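Side-chain contact in serine acetyltransferase 1, putative (Entamoeba histolytica, PDB 7BW9), which probably transfers an acetyl group to the hydroxyl of serine, a step of cysteine biosynthesis, and is seen here with cysteine bound: residues A[63-68]-A[91-96]. Sequence-based numbering, arbitrary orientation.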
ATOM      1  N   GLU A  63       2.529  28.680  14.232  1.00 23.98           N
ATOM      2  CA  GLU A  63       3.155  27.550  14.917  1.00 29.29           C
ATOM      3  C   GLU A  63       3.270  26.349  13.985  1.00 20.80           C
ATOM      4  O   GLU A  63       4.327  25.719  13.888  1.00 20.69           O
ATOM      5  CB  GLU A  63       2.354  27.158  16.163  1.00 26.75           C
ATOM      6  CG  GLU A  63       2.548  28.058  17.372  1.00 42.67           C
ATOM      7  CD  GLU A  63       1.473  27.833  18.435  1.00 60.67           C
ATOM      8  OE1 GLU A  63       0.822  26.761  18.392  1.00 55.55           O
ATOM      9  OE2 GLU A  63       1.280  28.720  19.307  1.00 56.44           O
ATOM     10  N   ARG A  64       2.173  25.998  13.318  1.00 19.81           N
ATOM     11  CA  ARG A  64       2.195  24.816  12.462  1.00 23.97           C
ATOM     12  C   ARG A  64       3.144  25.013  11.292  1.00 23.69           C
ATOM     13  O   ARG A  64       3.914  24.106  10.949  1.00 20.99           O
ATOM     14  CB  ARG A  64       0.782  24.501  11.987  1.00 21.63           C
ATOM     15  CG  ARG A  64      -0.130  24.213  13.161  1.00 26.02           C
ATOM     16  CD  ARG A  64      -1.450  23.634  12.761  1.00 24.04           C
ATOM     17  NE  ARG A  64      -2.352  24.661  12.281  1.00 28.36           N
ATOM     18  CZ  ARG A  64      -3.327  25.184  13.014  1.00 33.31           C
ATOM     19  NH1 ARG A  64      -3.517  24.764  14.256  1.00 30.69           N
ATOM     20  NH2 ARG A  64      -4.113  26.118  12.504  1.00 26.48           N
ATOM     21  N   LEU A  65       3.131  26.207  10.690  1.00 23.11           N
ATOM     22  CA  LEU A  65       4.032  26.481   9.577  1.00 24.86           C
ATOM     23  C   LEU A  65       5.485  26.368  10.017  1.00 26.89           C
ATOM     24  O   LEU A  65       6.308  25.743   9.331  1.00 21.89           O
ATOM     25  CB  LEU A  65       3.744  27.868   9.010  1.00 23.98           C
ATOM     26  CG  LEU A  65       4.194  28.110   7.571  1.00 30.31           C
ATOM     27  CD1 LEU A  65       3.453  27.177   6.606  1.00 25.88           C
ATOM     28  CD2 LEU A  65       4.008  29.584   7.189  1.00 19.95           C
ATOM     29  N   SER A  66       5.813  26.971  11.171  1.00 20.94           N
ATOM     30  CA  SER A  66       7.180  26.959  11.685  1.00 18.24           C
ATOM     31  C   SER A  66       7.649  25.547  11.986  1.00 24.79           C
ATOM     32  O   SER A  66       8.794  25.192  11.674  1.00 22.84           O
ATOM     33  CB  SER A  66       7.288  27.807  12.955  1.00 26.09           C
ATOM     34  OG  SER A  66       6.808  29.123  12.750  1.00 31.07           O
ATOM     35  N   LEU A  67       6.798  24.743  12.637  1.00 21.68           N
ATOM     36  CA  LEU A  67       7.164  23.353  12.902  1.00 24.08           C
ATOM     37  C   LEU A  67       7.397  22.588  11.603  1.00 19.47           C
ATOM     38  O   LEU A  67       8.344  21.802  11.495  1.00 21.77           O
ATOM     39  CB  LEU A  67       6.080  22.672  13.745  1.00 19.99           C
ATOM     40  CG  LEU A  67       6.298  21.193  14.086  1.00 28.23           C
ATOM     41  CD1 LEU A  67       7.633  20.959  14.769  1.00 29.69           C
ATOM     42  CD2 LEU A  67       5.160  20.658  14.955  1.00 29.57           C
ATOM     43  N   LEU A  68       6.550  22.808  10.598  1.00 19.24           N
ATOM     44  CA  LEU A  68       6.731  22.073   9.349  1.00 23.71           C
ATOM     45  C   LEU A  68       8.068  22.420   8.705  1.00 19.42           C
ATOM     46  O   LEU A  68       8.893  21.533   8.442  1.00 20.53           O
ATOM     47  CB  LEU A  68       5.574  22.345   8.391  1.00 19.21           C
ATOM     48  CG  LEU A  68       5.753  21.748   6.975  1.00 23.29           C
ATOM     49  CD1 LEU A  68       5.641  20.201   6.951  1.00 16.97           C
ATOM     50  CD2 LEU A  68       4.768  22.361   6.007  1.00 17.73           C
ATOM     51  N   ALA A  91      11.994  29.032  -0.869  1.00 21.26           N
ATOM     52  CA  ALA A  91      11.162  28.807  -2.046  1.00 22.02           C
ATOM     53  C   ALA A  91       9.823  28.195  -1.660  1.00 22.89           C
ATOM     54  O   ALA A  91       8.779  28.603  -2.182  1.00 20.55           O
ATOM     55  CB  ALA A  91      11.894  27.924  -3.052  1.00 24.74           C
ATOM     56  N   LEU A  92       9.826  27.254  -0.706  1.00 19.18           N
ATOM     57  CA  LEU A  92       8.582  26.618  -0.279  1.00 20.33           C
ATOM     58  C   LEU A  92       7.630  27.623   0.363  1.00 20.66           C
ATOM     59  O   LEU A  92       6.437  27.659   0.042  1.00 19.56           O
ATOM     60  CB  LEU A  92       8.881  25.478   0.696  1.00 17.67           C
ATOM     61  CG  LEU A  92       7.649  24.826   1.341  1.00 19.97           C
ATOM     62  CD1 LEU A  92       6.626  24.347   0.297  1.00 23.70           C
ATOM     63  CD2 LEU A  92       8.063  23.665   2.229  1.00 23.12           C
ATOM     64  N   LEU A  93       8.136  28.430   1.298  1.00 21.60           N
ATOM     65  CA  LEU A  93       7.291  29.427   1.958  1.00 23.18           C
ATOM     66  C   LEU A  93       6.695  30.397   0.947  1.00 21.78           C
ATOM     67  O   LEU A  93       5.485  30.669   0.962  1.00 21.60           O
ATOM     68  CB  LEU A  93       8.102  30.180   3.024  1.00 16.95           C
ATOM     69  CG  LEU A  93       8.316  29.316   4.268  1.00 24.89           C
ATOM     70  CD1 LEU A  93       9.408  29.844   5.194  1.00 22.28           C
ATOM     71  CD2 LEU A  93       7.008  29.143   5.027  1.00 20.10           C
ATOM     72  N   SER A  94       7.530  30.924   0.050  1.00 17.19           N
ATOM     73  CA  SER A  94       7.050  31.881  -0.939  1.00 27.23           C
ATOM     74  C   SER A  94       6.043  31.271  -1.911  1.00 28.85           C
ATOM     75  O   SER A  94       5.232  32.004  -2.488  1.00 27.45           O
ATOM     76  CB  SER A  94       8.231  32.457  -1.717  1.00 26.40           C
ATOM     77  OG  SER A  94       8.579  31.591  -2.783  1.00 45.53           O
ATOM     78  N   GLN A  95       6.063  29.955  -2.106  1.00 23.70           N
ATOM     79  CA  GLN A  95       5.098  29.299  -2.981  1.00 24.59           C
ATOM     80  C   GLN A  95       3.908  28.709  -2.239  1.00 26.26           C
ATOM     81  O   GLN A  95       3.056  28.075  -2.870  1.00 24.17           O
ATOM     82  CB  GLN A  95       5.785  28.194  -3.773  1.00 26.37           C
ATOM     83  CG  GLN A  95       7.000  28.663  -4.520  1.00 32.19           C
ATOM     84  CD  GLN A  95       6.834  28.559  -5.992  1.00 31.00           C
ATOM     85  OE1 GLN A  95       7.062  27.506  -6.573  1.00 43.69           O
ATOM     86  NE2 GLN A  95       6.423  29.653  -6.620  1.00 50.09           N
ATOM     87  N   PHE A  96       3.807  28.917  -0.925  1.00 21.51           N
ATOM     88  CA  PHE A  96       2.882  28.105  -0.143  1.00 27.14           C
ATOM     89  C   PHE A  96       1.426  28.382  -0.492  1.00 23.59           C
ATOM     90  O   PHE A  96       0.615  27.453  -0.547  1.00 20.90           O
ATOM     91  CB  PHE A  96       3.121  28.295   1.353  1.00 22.19           C
ATOM     92  CG  PHE A  96       3.059  27.011   2.108  1.00 28.33           C
ATOM     93  CD1 PHE A  96       1.835  26.469   2.463  1.00 25.71           C
ATOM     94  CD2 PHE A  96       4.216  26.307   2.406  1.00 29.55           C
ATOM     95  CE1 PHE A  96       1.767  25.260   3.138  1.00 34.58           C
ATOM     96  CE2 PHE A  96       4.159  25.104   3.083  1.00 32.80           C
ATOM     97  CZ  PHE A  96       2.930  24.575   3.446  1.00 35.32           C
TER
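Leu65 splits its two methyl groups between two partners three residues apart in sequence. CD1 sits over one face of the Phe96 ring in a CH-pi contact, 4.1 Å from the ring centroid and 9° off the ring normal, while CD2 meets CD2 of Leu93 at 3.7 Å. Leu68, a turn further along its own helix, comes to the rim of the same ring instead: its CD2 lies near the ring plane, 3.9 Å from Phe96 CZ. Phe96 thus has one leucine methyl above its face and another at its edge, an arrangement that would limit how the ring can tilt. Leu93 reaches across with its CG anti to the carbonyl carbon (chi1 -75°), which brings CD2 close to Leu65 although its CB does not point there. The contact is apolar and buried. Among the residues before Phe96, Ala91 O accepts from both Gln95 N and Ser94 OG, the latter at 3.1 Å, on the same face of its carbonyl plane. Helix 58-79 meets helices 82-94 and 96-113 here within the helical N-terminal part, apart from the left-handed beta-helix. Helix 2-17 touches Leu65 and Phe96 through Thr8, and helix 36-45 places Ile44 against Leu68 and Phe96.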